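Local coordinates for nitroreductase family protein (Clostridium novyi, PDB 3G14), which probably acts as an oxidoreductase, as other members of the FMN-dependent nitroreductase clan do, at residues Leu173-Asp176 with Ser181-Glu184; Lys26-Ile31 with Lys167-Tyr172; Thr20-Asp25 with Glu118-Cys123; Glu98-Asp103 with Asn142-Ala147. One frame throughout, in Å; residues are numbered along the deposited sequence.

Interaction 1: Leu173-Asp176 with Ser181-Glu184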
loop_
_atom_site.group_PDB
_atom_site.type_symbol
_atom_site.label_atom_id
_atom_site.label_comp_id
_atom_site.label_asym_id
_atom_site.label_seq_id
_atom_site.Cartn_x
_atom_site.Cartn_y
_atom_site.Cartn_z
ATOM N N LEU B 173 14.775 10.194 -4.571
ATOM C CA LEU B 173 15.463 9.818 -3.335
ATOM C C LEU B 173 16.450 10.902 -2.895
ATOM O O LEU B 173 17.423 11.231 -3.603
ATOM C CB LEU B 173 16.209 8.529 -3.536
ATOM C CG LEU B 173 16.807 7.856 -2.301
ATOM C CD1 LEU B 173 15.729 7.330 -1.400
ATOM C CD2 LEU B 173 17.699 6.731 -2.883
ATOM N N TYR B 174 16.190 11.434 -1.715
ATOM C CA TYR B 174 16.948 12.497 -1.118
ATOM C C TYR B 174 17.643 12.020 0.148
ATOM O O TYR B 174 17.255 10.992 0.747
ATOM C CB TYR B 174 16.022 13.676 -0.807
ATOM C CG TYR B 174 15.333 14.298 -2.009
ATOM C CD1 TYR B 174 16.037 14.551 -3.201
ATOM C CD2 TYR B 174 13.973 14.657 -1.956
ATOM C CE1 TYR B 174 15.406 15.161 -4.304
ATOM C CE2 TYR B 174 13.339 15.264 -3.051
ATOM C CZ TYR B 174 14.057 15.526 -4.207
ATOM O OH TYR B 174 13.410 16.105 -5.282
ATOM N N ILE B 175 18.654 12.774 0.574
ATOM C CA ILE B 175 19.366 12.511 1.843
ATOM C C ILE B 175 19.267 13.750 2.718
ATOM O O ILE B 175 19.727 14.835 2.315
ATOM C CB ILE B 175 20.862 12.082 1.626
ATOM C CG1 ILE B 175 21.598 11.833 2.945
ATOM C CG2 ILE B 175 21.640 13.117 0.766
ATOM C CD1 ILE B 175 21.079 10.728 3.816
ATOM N N ASP B 176 18.631 13.565 3.876
ATOM C CA ASP B 176 18.506 14.531 4.994
ATOM C C ASP B 176 17.622 15.758 4.712
ATOM O O ASP B 176 16.996 16.304 5.635
ATOM C CB ASP B 176 19.884 14.986 5.522
ATOM C CG ASP B 176 20.621 13.896 6.304
ATOM O OD1 ASP B 176 19.963 12.976 6.843
ATOM O OD2 ASP B 176 21.856 13.976 6.380
ATOM N N SER B 181 20.068 15.159 -3.573
ATOM C CA SER B 181 20.204 13.811 -4.109
ATOM C C SER B 181 20.953 12.835 -3.197
ATOM O O SER B 181 22.098 13.086 -2.797
ATOM C CB SER B 181 20.945 13.896 -5.441
ATOM O OG SER B 181 21.209 12.606 -5.955
ATOM N N PHE B 182 20.311 11.713 -2.881
ATOM C CA PHE B 182 20.965 10.655 -2.115
ATOM C C PHE B 182 22.132 10.090 -2.946
ATOM O O PHE B 182 23.270 9.968 -2.470
ATOM C CB PHE B 182 20.001 9.506 -1.783
ATOM C CG PHE B 182 20.652 8.385 -1.027
ATOM C CD1 PHE B 182 20.730 8.417 0.368
ATOM C CD2 PHE B 182 21.233 7.310 -1.704
ATOM C CE1 PHE B 182 21.349 7.390 1.070
ATOM C CE2 PHE B 182 21.863 6.274 -1.003
ATOM C CZ PHE B 182 21.928 6.316 0.379
HETATM N N MSE B 183 21.827 9.705 -4.172
HETATM C CA MSE B 183 22.805 8.918 -4.932
HETATM C C MSE B 183 23.975 9.738 -5.435
HETATM O O MSE B 183 25.032 9.175 -5.679
HETATM C CB MSE B 183 22.159 8.172 -6.085
HETATM C CG MSE B 183 21.303 6.937 -5.681
HETATM SE SE MSE B 183 20.320 6.522 -7.229
HETATM C CE MSE B 183 21.800 5.652 -8.191
ATOM N N GLU B 184 23.804 11.043 -5.588
ATOM C CA GLU B 184 24.884 11.886 -6.084
ATOM C C GLU B 184 25.716 12.458 -4.950
ATOM O O GLU B 184 26.724 13.096 -5.198
ATOM C CB GLU B 184 24.330 13.037 -6.913
ATOM C CG GLU B 184 23.508 12.617 -8.124
ATOM C CD GLU B 184 22.851 13.813 -8.782
ATOM O OE1 GLU B 184 23.547 14.834 -8.949
ATOM O OE2 GLU B 184 21.648 13.751 -9.116
HETATM O O HOH W 1 19.203 10.151 -5.364
#

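Interaction 2: Lys26-Ile31 with Lys167-Tyr172. With ACT (acetate ion), chain G.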
loop_
_atom_site.group_PDB
_atom_site.type_symbol
_atom_site.label_atom_id
_atom_site.label_comp_id
_atom_site.label_asym_id
_atom_site.label_seq_id
_atom_site.Cartn_x
_atom_site.Cartn_y
_atom_site.Cartn_z
ATOM N N LYS B 26 21.533 -2.780 -0.337
ATOM C CA LYS B 26 20.236 -3.266 0.148
ATOM C C LYS B 26 19.227 -2.130 0.205
ATOM O O LYS B 26 18.110 -2.289 -0.256
ATOM C CB LYS B 26 20.353 -3.941 1.511
ATOM C CG LYS B 26 21.158 -5.258 1.563
ATOM C CD LYS B 26 20.823 -5.994 2.866
ATOM C CE LYS B 26 21.835 -7.045 3.275
ATOM N NZ LYS B 26 22.619 -7.548 2.158
ATOM N N LEU B 27 19.623 -0.974 0.732
ATOM C CA LEU B 27 18.765 0.225 0.683
ATOM C C LEU B 27 18.312 0.580 -0.738
ATOM O O LEU B 27 17.128 0.896 -0.976
ATOM C CB LEU B 27 19.504 1.427 1.247
ATOM C CG LEU B 27 18.722 2.755 1.275
ATOM C CD1 LEU B 27 17.425 2.656 2.107
ATOM C CD2 LEU B 27 19.627 3.844 1.767
ATOM N N LEU B 28 19.236 0.555 -1.689
ATOM C CA LEU B 28 18.825 0.960 -3.008
ATOM C C LEU B 28 17.878 -0.082 -3.647
ATOM O O LEU B 28 17.014 0.298 -4.422
ATOM C CB LEU B 28 20.010 1.333 -3.882
ATOM C CG LEU B 28 20.811 2.556 -3.392
ATOM C CD1 LEU B 28 22.043 2.732 -4.254
ATOM C CD2 LEU B 28 19.981 3.859 -3.378
ATOM N N LYS B 29 18.011 -1.360 -3.279
ATOM C CA LYS B 29 17.061 -2.415 -3.715
ATOM C C LYS B 29 15.652 -2.190 -3.127
ATOM O O LYS B 29 14.663 -2.334 -3.821
ATOM C CB LYS B 29 17.553 -3.822 -3.353
ATOM C CG LYS B 29 18.654 -4.357 -4.263
ATOM C CD LYS B 29 18.894 -5.880 -4.047
ATOM C CE LYS B 29 19.901 -6.154 -2.928
ATOM N NZ LYS B 29 19.897 -7.575 -2.430
ATOM N N ILE B 30 15.583 -1.806 -1.854
ATOM C CA ILE B 30 14.304 -1.426 -1.205
ATOM C C ILE B 30 13.644 -0.257 -1.970
ATOM O O ILE B 30 12.436 -0.284 -2.304
ATOM C CB ILE B 30 14.569 -1.103 0.292
ATOM C CG1 ILE B 30 15.080 -2.371 1.005
ATOM C CG2 ILE B 30 13.318 -0.540 0.976
ATOM C CD1 ILE B 30 15.749 -2.097 2.369
ATOM N N ILE B 31 14.431 0.785 -2.273
ATOM C CA ILE B 31 13.870 1.916 -2.998
ATOM C C ILE B 31 13.398 1.498 -4.407
ATOM O O ILE B 31 12.358 1.946 -4.901
ATOM C CB ILE B 31 14.837 3.133 -3.062
ATOM C CG1 ILE B 31 15.241 3.600 -1.643
ATOM C CG2 ILE B 31 14.145 4.313 -3.803
ATOM C CD1 ILE B 31 14.073 4.010 -0.674
ATOM N N LYS B 167 11.611 4.681 -14.163
ATOM C CA LYS B 167 11.950 5.864 -13.381
ATOM C C LYS B 167 13.428 5.840 -12.987
ATOM O O LYS B 167 13.980 4.778 -12.701
ATOM C CB LYS B 167 11.110 5.897 -12.103
ATOM C CG LYS B 167 9.624 5.847 -12.335
ATOM C CD LYS B 167 8.844 5.603 -11.024
ATOM C CE LYS B 167 7.540 4.901 -11.317
ATOM N NZ LYS B 167 6.623 4.961 -10.164
ATOM N N ASP B 168 14.068 7.002 -12.982
ATOM C CA ASP B 168 15.396 7.094 -12.391
ATOM C C ASP B 168 15.220 7.377 -10.909
ATOM O O ASP B 168 14.815 8.487 -10.574
ATOM C CB ASP B 168 16.219 8.213 -13.029
ATOM C CG ASP B 168 17.614 8.316 -12.432
ATOM O OD1 ASP B 168 17.992 7.454 -11.576
ATOM O OD2 ASP B 168 18.335 9.251 -12.832
HETATM N N MSE B 169 15.532 6.407 -10.039
HETATM C CA MSE B 169 15.303 6.578 -8.586
HETATM C C MSE B 169 16.045 7.798 -8.050
HETATM O O MSE B 169 15.641 8.353 -7.047
HETATM C CB MSE B 169 15.686 5.341 -7.745
HETATM C CG MSE B 169 17.141 5.279 -7.260
HETATM SE SE MSE B 169 17.511 3.695 -6.137
HETATM C CE MSE B 169 15.988 2.798 -6.763
ATOM N N ASP B 170 17.115 8.222 -8.731
ATOM C CA ASP B 170 17.845 9.400 -8.282
ATOM C C ASP B 170 16.949 10.638 -8.195
ATOM O O ASP B 170 17.123 11.442 -7.280
ATOM C CB ASP B 170 19.082 9.645 -9.160
ATOM C CG ASP B 170 19.863 10.857 -8.732
ATOM O OD1 ASP B 170 20.327 10.920 -7.576
ATOM O OD2 ASP B 170 20.003 11.757 -9.573
ATOM N N GLU B 171 15.957 10.756 -9.085
ATOM C CA GLU B 171 14.970 11.867 -9.030
ATOM C C GLU B 171 13.978 11.770 -7.844
ATOM O O GLU B 171 13.200 12.693 -7.604
ATOM C CB GLU B 171 14.119 11.888 -10.304
ATOM N N TYR B 172 13.991 10.652 -7.136
ATOM C CA TYR B 172 12.932 10.349 -6.158
ATOM C C TYR B 172 13.468 10.016 -4.772
ATOM O O TYR B 172 12.698 9.623 -3.914
ATOM C CB TYR B 172 12.056 9.198 -6.657
ATOM C CG TYR B 172 11.327 9.495 -7.941
ATOM C CD1 TYR B 172 10.080 10.116 -7.933
ATOM C CD2 TYR B 172 11.888 9.148 -9.178
ATOM C CE1 TYR B 172 9.401 10.397 -9.131
ATOM C CE2 TYR B 172 11.210 9.410 -10.382
ATOM C CZ TYR B 172 9.976 10.054 -10.341
ATOM O OH TYR B 172 9.317 10.330 -11.513
HETATM C C ACT G . 16.848 -9.899 -3.016
HETATM O O ACT G . 15.918 -10.242 -2.259
HETATM O OXT ACT G . 17.465 -8.879 -2.665
HETATM C CH3 ACT G . 17.196 -10.631 -4.280
#

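Interaction 3: Thr20-Asp25 with Glu118-Cys123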
loop_
_atom_site.group_PDB
_atom_site.type_symbol
_atom_site.label_atom_id
_atom_site.label_comp_id
_atom_site.label_asym_id
_atom_site.label_seq_id
_atom_site.Cartn_x
_atom_site.Cartn_y
_atom_site.Cartn_z
ATOM N N THR B 20 23.839 -1.285 13.975
ATOM C CA THR B 20 24.395 -1.771 12.703
ATOM C C THR B 20 23.999 -0.906 11.509
ATOM O O THR B 20 22.824 -0.676 11.271
ATOM C CB THR B 20 23.882 -3.186 12.406
ATOM O OG1 THR B 20 24.138 -4.010 13.538
ATOM C CG2 THR B 20 24.541 -3.780 11.143
ATOM N N ALA B 21 24.987 -0.454 10.751
ATOM C CA ALA B 21 24.731 0.340 9.550
ATOM C C ALA B 21 23.977 -0.434 8.449
ATOM O O ALA B 21 24.207 -1.623 8.226
ATOM C CB ALA B 21 26.039 0.862 8.998
ATOM N N ILE B 22 23.140 0.288 7.729
ATOM C CA ILE B 22 22.379 -0.246 6.594
ATOM C C ILE B 22 23.330 -0.441 5.445
ATOM O O ILE B 22 24.183 0.406 5.221
ATOM C CB ILE B 22 21.268 0.745 6.153
ATOM C CG1 ILE B 22 20.306 1.041 7.319
ATOM C CG2 ILE B 22 20.546 0.244 4.879
ATOM C CD1 ILE B 22 19.557 -0.138 7.846
ATOM N N ASP B 23 23.198 -1.552 4.721
ATOM C CA ASP B 23 24.017 -1.775 3.526
ATOM C C ASP B 23 23.465 -0.952 2.371
ATOM O O ASP B 23 22.288 -1.084 2.036
ATOM C CB ASP B 23 24.031 -3.260 3.156
ATOM C CG ASP B 23 24.876 -4.109 4.112
ATOM O OD1 ASP B 23 25.854 -3.580 4.695
ATOM O OD2 ASP B 23 24.575 -5.321 4.262
ATOM N N ARG B 24 24.307 -0.125 1.742
ATOM C CA ARG B 24 23.837 0.814 0.709
ATOM C C ARG B 24 23.107 0.106 -0.442
ATOM O O ARG B 24 22.075 0.583 -0.930
ATOM C CB ARG B 24 25.025 1.626 0.156
ATOM C CG ARG B 24 24.638 2.707 -0.857
ATOM C CD ARG B 24 25.815 3.636 -1.165
ATOM N NE ARG B 24 25.397 4.764 -2.003
ATOM C CZ ARG B 24 25.255 4.699 -3.328
ATOM N NH1 ARG B 24 25.501 3.570 -3.988
ATOM N NH2 ARG B 24 24.872 5.767 -4.007
ATOM N N ASP B 25 23.658 -1.027 -0.880
ATOM C CA ASP B 25 23.072 -1.803 -1.970
ATOM C C ASP B 25 21.670 -2.324 -1.583
ATOM O O ASP B 25 20.731 -2.301 -2.399
ATOM C CB ASP B 25 23.982 -2.969 -2.326
ATOM C CG ASP B 25 23.988 -4.057 -1.260
ATOM O OD1 ASP B 25 24.411 -3.761 -0.108
ATOM O OD2 ASP B 25 23.537 -5.195 -1.571
ATOM N N GLU B 118 15.110 -7.793 3.049
ATOM C CA GLU B 118 16.555 -7.511 3.173
ATOM C C GLU B 118 17.075 -7.667 4.610
ATOM O O GLU B 118 18.256 -7.438 4.872
ATOM C CB GLU B 118 16.882 -6.102 2.638
ATOM C CG GLU B 118 16.545 -5.844 1.160
ATOM C CD GLU B 118 17.230 -6.758 0.168
ATOM O OE1 GLU B 118 18.292 -7.302 0.491
ATOM O OE2 GLU B 118 16.693 -6.893 -0.961
ATOM N N GLY B 119 16.205 -8.084 5.530
ATOM C CA GLY B 119 16.611 -8.412 6.888
ATOM C C GLY B 119 16.574 -7.232 7.826
ATOM O O GLY B 119 17.252 -7.235 8.871
ATOM N N TYR B 120 15.773 -6.231 7.447
ATOM C CA TYR B 120 15.602 -5.008 8.216
ATOM C C TYR B 120 14.188 -4.876 8.778
ATOM O O TYR B 120 13.213 -5.230 8.135
ATOM C CB TYR B 120 15.946 -3.777 7.357
ATOM C CG TYR B 120 17.390 -3.724 6.881
ATOM C CD1 TYR B 120 18.445 -3.887 7.770
ATOM C CD2 TYR B 120 17.682 -3.480 5.541
ATOM C CE1 TYR B 120 19.769 -3.840 7.324
ATOM C CE2 TYR B 120 19.001 -3.423 5.078
ATOM C CZ TYR B 120 20.040 -3.610 5.974
ATOM O OH TYR B 120 21.338 -3.549 5.518
ATOM N N GLY B 121 14.107 -4.338 9.987
ATOM C CA GLY B 121 12.859 -3.965 10.625
ATOM C C GLY B 121 12.379 -2.569 10.198
ATOM O O GLY B 121 13.168 -1.706 9.853
ATOM N N THR B 122 11.059 -2.385 10.260
ATOM C CA THR B 122 10.414 -1.101 10.015
ATOM C C THR B 122 9.243 -0.939 10.986
ATOM O O THR B 122 8.874 -1.864 11.724
ATOM C CB THR B 122 9.838 -1.019 8.579
ATOM O OG1 THR B 122 9.101 -2.211 8.327
ATOM C CG2 THR B 122 10.939 -0.853 7.544
ATOM N N CYS B 123 8.672 0.254 10.996
ATOM C CA CYS B 123 7.482 0.494 11.789
ATOM C C CYS B 123 6.736 1.650 11.175
ATOM O O CYS B 123 7.264 2.744 11.097
ATOM C CB CYS B 123 7.859 0.808 13.241
ATOM S SG CYS B 123 6.429 0.950 14.329
HETATM O O HOH W 2 22.986 -3.984 7.650
#

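Interaction 4: Glu98-Asp103 with Asn142-Ala147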
loop_
_atom_site.group_PDB
_atom_site.type_symbol
_atom_site.label_atom_id
_atom_site.label_comp_id
_atom_site.label_asym_id
_atom_site.label_seq_id
_atom_site.Cartn_x
_atom_site.Cartn_y
_atom_site.Cartn_z
ATOM N N GLU B 98 -8.416 11.015 -2.337
ATOM C CA GLU B 98 -7.082 11.568 -2.577
ATOM C C GLU B 98 -6.119 10.506 -3.065
ATOM O O GLU B 98 -5.582 9.703 -2.288
ATOM C CB GLU B 98 -6.509 12.221 -1.328
ATOM C CG GLU B 98 -7.344 13.379 -0.870
ATOM C CD GLU B 98 -8.279 12.975 0.251
ATOM O OE1 GLU B 98 -8.825 11.828 0.229
ATOM O OE2 GLU B 98 -8.465 13.816 1.155
ATOM N N ILE B 99 -5.878 10.526 -4.369
ATOM C CA ILE B 99 -5.066 9.507 -5.029
ATOM C C ILE B 99 -3.666 9.409 -4.439
ATOM O O ILE B 99 -3.107 8.312 -4.325
ATOM C CB ILE B 99 -5.016 9.745 -6.565
ATOM C CG1 ILE B 99 -6.125 8.945 -7.206
ATOM C CG2 ILE B 99 -3.688 9.256 -7.210
ATOM C CD1 ILE B 99 -6.072 7.459 -6.867
ATOM N N TYR B 100 -3.125 10.557 -4.051
ATOM C CA TYR B 100 -1.771 10.616 -3.471
ATOM C C TYR B 100 -1.629 9.747 -2.204
ATOM O O TYR B 100 -0.577 9.163 -1.990
ATOM C CB TYR B 100 -1.346 12.064 -3.183
ATOM C CG TYR B 100 -1.779 12.630 -1.849
ATOM C CD1 TYR B 100 -0.983 12.458 -0.704
ATOM C CD2 TYR B 100 -2.934 13.383 -1.727
ATOM C CE1 TYR B 100 -1.352 13.000 0.513
ATOM C CE2 TYR B 100 -3.332 13.904 -0.506
ATOM C CZ TYR B 100 -2.539 13.703 0.623
ATOM O OH TYR B 100 -2.885 14.230 1.849
ATOM N N LEU B 101 -2.671 9.680 -1.377
ATOM C CA LEU B 101 -2.662 8.844 -0.197
ATOM C C LEU B 101 -2.618 7.356 -0.586
ATOM O O LEU B 101 -1.789 6.596 -0.071
ATOM C CB LEU B 101 -3.848 9.142 0.716
ATOM C CG LEU B 101 -3.683 10.434 1.520
ATOM C CD1 LEU B 101 -4.994 10.816 2.234
ATOM C CD2 LEU B 101 -2.451 10.363 2.497
ATOM N N ILE B 102 -3.454 6.967 -1.545
ATOM C CA ILE B 102 -3.452 5.591 -2.015
ATOM C C ILE B 102 -2.081 5.196 -2.587
ATOM O O ILE B 102 -1.482 4.196 -2.201
ATOM C CB ILE B 102 -4.536 5.363 -3.099
ATOM C CG1 ILE B 102 -5.937 5.528 -2.471
ATOM C CG2 ILE B 102 -4.300 3.974 -3.783
ATOM C CD1 ILE B 102 -7.143 5.415 -3.446
ATOM N N ASP B 103 -1.581 6.018 -3.503
ATOM C CA ASP B 103 -0.380 5.696 -4.248
ATOM C C ASP B 103 0.869 5.729 -3.377
ATOM O O ASP B 103 1.737 4.846 -3.464
ATOM C CB ASP B 103 -0.260 6.620 -5.434
ATOM C CG ASP B 103 -1.197 6.194 -6.587
ATOM O OD1 ASP B 103 -1.899 5.175 -6.459
ATOM O OD2 ASP B 103 -1.242 6.884 -7.577
ATOM N N ASN B 142 3.559 23.212 0.541
ATOM C CA ASN B 142 2.482 22.693 -0.332
ATOM C C ASN B 142 2.510 21.154 -0.496
ATOM O O ASN B 142 1.642 20.596 -1.125
ATOM C CB ASN B 142 2.497 23.381 -1.711
ATOM C CG ASN B 142 3.803 23.121 -2.486
ATOM O OD1 ASN B 142 4.880 23.247 -1.945
ATOM N ND2 ASN B 142 3.685 22.671 -3.716
ATOM N N LEU B 143 3.514 20.483 0.041
ATOM C CA LEU B 143 3.569 19.034 -0.006
ATOM C C LEU B 143 3.069 18.439 1.306
ATOM O O LEU B 143 2.876 19.165 2.274
ATOM C CB LEU B 143 4.997 18.595 -0.287
ATOM C CG LEU B 143 5.568 19.168 -1.598
ATOM C CD1 LEU B 143 7.054 18.829 -1.737
ATOM C CD2 LEU B 143 4.807 18.661 -2.806
ATOM N N ARG B 144 2.878 17.114 1.332
ATOM C CA ARG B 144 2.339 16.411 2.496
ATOM C C ARG B 144 3.321 15.338 2.926
ATOM O O ARG B 144 3.855 14.628 2.078
ATOM C CB ARG B 144 0.960 15.793 2.201
ATOM C CG ARG B 144 -0.109 16.823 1.777
ATOM C CD ARG B 144 -0.392 17.890 2.836
ATOM N NE ARG B 144 -0.665 17.314 4.161
ATOM C CZ ARG B 144 -1.825 16.790 4.558
ATOM N NH1 ARG B 144 -2.877 16.758 3.760
ATOM N NH2 ARG B 144 -1.934 16.299 5.785
ATOM N N VAL B 145 3.577 15.255 4.232
ATOM C CA VAL B 145 4.326 14.131 4.812
ATOM C C VAL B 145 3.318 13.011 5.098
ATOM O O VAL B 145 2.488 13.117 5.998
ATOM C CB VAL B 145 5.159 14.535 6.075
ATOM C CG1 VAL B 145 5.982 13.327 6.608
ATOM C CG2 VAL B 145 6.053 15.779 5.751
ATOM N N VAL B 146 3.394 11.941 4.330
ATOM C CA VAL B 146 2.408 10.862 4.443
ATOM C C VAL B 146 2.680 9.915 5.627
ATOM O O VAL B 146 1.790 9.626 6.431
ATOM C CB VAL B 146 2.270 10.100 3.093
ATOM C CG1 VAL B 146 1.269 8.903 3.188
ATOM C CG2 VAL B 146 1.883 11.044 1.919
ATOM N N ALA B 147 3.901 9.397 5.689
ATOM C CA ALA B 147 4.319 8.436 6.683
ATOM C C ALA B 147 5.826 8.416 6.702
ATOM O O ALA B 147 6.474 9.009 5.845
ATOM C CB ALA B 147 3.741 7.013 6.400
#

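Interaction 1: Leu173-Asp176 with Ser181-Glu184
Phe-182 packs against strand 173-175, with its backbone N held by the strand and its side chain between Leu-173 and Ile-175. The CB of Phe-182 lies 3.6 Å from the CG of Leu-173 and equally near the Leu-173 carbonyl oxygen. With CG anti to the backbone N (chi1 179°), the side chain runs alongside that of Leu-173 in a shared direction. The ring CG and CD2 then meet the CD2 methyl of Leu-173, CD2 to CD2 being 3.8 Å, while the other ortho carbon, CD1, is 3.9 Å from the CB of Ile-175. Further out, the ring passes to helix 24-35, where Leu-27 and Leu-28 touch the Phe-182 side chain. The second branch of Ile-175, CG2, turns instead to the backbone and comes within 3.6 Å of the carbonyl O of Ser-181.

The polar part is compact. Phe-182 N donates to Leu-173 O over 3.0 Å at a nearly straight 174°, and Tyr-174 and Ser-181 form a single beta bridge. A water 2.7 Å from the same Leu-173 O, probably donating to it, accepts from Met-183 N. Ser-181 OG takes the N-H of Glu-184, an ST motif, and is also hydrogen-bonded to Asp-170. The Leu-173 oxygen, on the outermost strand of the sheet within this chain, thus meets both backbone and water beside an apolar wedge that ties the returning chain to sheet and helix.

Interaction 2: Lys26-Ile31 with Lys167-Tyr172
Met-169, modelled as selenomethionine, reaches from a short 3-10 turn to helix 24-35 and makes all the close approaches of this contact. Apolar packing dominates. The SE atom of Met-169 lies 3.7 Å from CD2 of Leu-28, and the terminal CE is 3.8 Å from CG2 of Ile-31, so the end of one flexible chain fits between two side chains a helical turn apart. It crosses each of them at about a right angle. The extended middle torsion (chi2 178°) carries SE out to the helix, and the nearly eclipsed last one (chi3 19°) curls CE back to the side of CB. There CE also touches backbone, coming 3.6 Å from the O of Leu-28 and 3.7 Å from the C of Ile-31.

In the nitroreductase fold seen here, helix 24-35 packs on the sheet beside strand 173-175, where Leu-173 meets Leu-28 and Ile-31. The loop holding Met-169 leads from strand 144-151 into that strand. Farther along the helix, Met-169 also touches Asp-32 and Met-35.

Hydrogen bonds work within each segment. Asp-168 OD1 accepts from Asp-170 N at 3.1 Å in an Asx turn, the N-H arriving from above the carboxylate plane. Tyr-172 N binds Met-169 O, closing the 3-10 turn. Among charged groups, Lys-29 points away from the loop and its NZ donates to acetate OXT at 2.8 Å, an ion probably left from crystallisation.

Interaction 3: Thr20-Asp25 with Glu118-Cys123
Ile-22 and Tyr-120 stand closest in backbone, yet their CA atoms are still 8.4 Å apart, so the gap between the two segments is bridged by side chains. Residues 20-23 are extended and lead into helix 24-35, with Asp-23 at its N-cap position, though its side chain makes no capping bond. Across from them, Gly-119 ends helix 99-117 in a Schellman motif, and Tyr-120 follows in an extended conformation.

The Tyr-120 ring spans the gap, its CG anti to the carbonyl carbon (chi1 -62°), which carries it over to Ile-22. Its OH accepts from the backbone N of Asp-23 at 2.8 Å, with the N-H aimed at the oxygen almost exactly (178°). A water in the ring plane lies 2.7 Å from the same OH and donates to Ala-21 O. Over one face sits the CD1 methyl of Ile-22, a CH-pi contact 3.9 Å from the ring centroid and 16° off its normal. The opposite face has the carbonyl O of Glu-118 above its rim.

Leu-151 of strand 144-151 touches both Ile-22 and Tyr-120. Tyr-120, just after the end of helix 99-117, holds the start of helix 24-35 through the N-H of Asp-23, joining two helix ends on the sheet of the nitroreductase fold.

Interaction 4: Glu98-Asp103 with Asn142-Ala147
Tyr-100, Val-146 and Arg-144 carry most of this contact, a case of helix-on-sheet packing in the alpha+beta nitroreductase fold. The axes of helix 99-103 and strand 144-147 approach to 9.8 Å and run 36° apart, pointing broadly the same way.

Tyr-100 loses the most surface. Its CG sits between the backbone N and the carbonyl carbon (chi1 86°), which directs the ring at the strand. The CG2 methyl of Val-146 comes up to the ring edge, near its plane, 4.0 Å from CE1, and the valine and the tyrosine run antiparallel alongside one another. Leu-101 adds its CG above one ring face, while its CD2 lies 4.1 Å from the other valine methyl, CG1.

Arg-144 bends at chi2 and chi3 and passes the phenol end of the ring. Its CB is 4.0 Å from CE1 of Tyr-100, and the guanidinium plane is turned 57° from the ring. The NH1 of Arg-144 comes within 3.2 Å of the Tyr-100 OH, but the angle is too poor for a hydrogen bond.

Val-146 and Ala-147 both bond to Ala-84 of the neighbouring strand, consistent with a beta bulge. Lys-97 NZ of the second subunit is hydrogen-bonded to Val-146 O, placing the contact at the dimer interface. The charge of Arg-144 is met by Glu-130, whose OE2 takes NE in a salt bridge and also accepts from the backbone N of Val-145.

Interactions 1 and 4 are the buried contacts, set at the two outermost strands of the same four-stranded sheet, with centres about 20 Å apart. Interactions 2 and 3 lie nearer the surface and share helix 24-35, where Lys-26 of one touches Tyr-120 of the other. Interactions 1 and 2 adjoin directly: the SE of Met-183 packs 3.4 Å from CG of Met-169. Chemistry follows place. A single backbone bridge and an apolar phenylalanine join the strand to the chain after it in interaction 1, interaction 2 rests on the packing of one selenomethionine, without a hydrogen bond between its segments, a tyrosine hydroxyl and ring face serve interaction 3, and interaction 4 adds hydrogen bonds from the second subunit to helix-on-sheet packing.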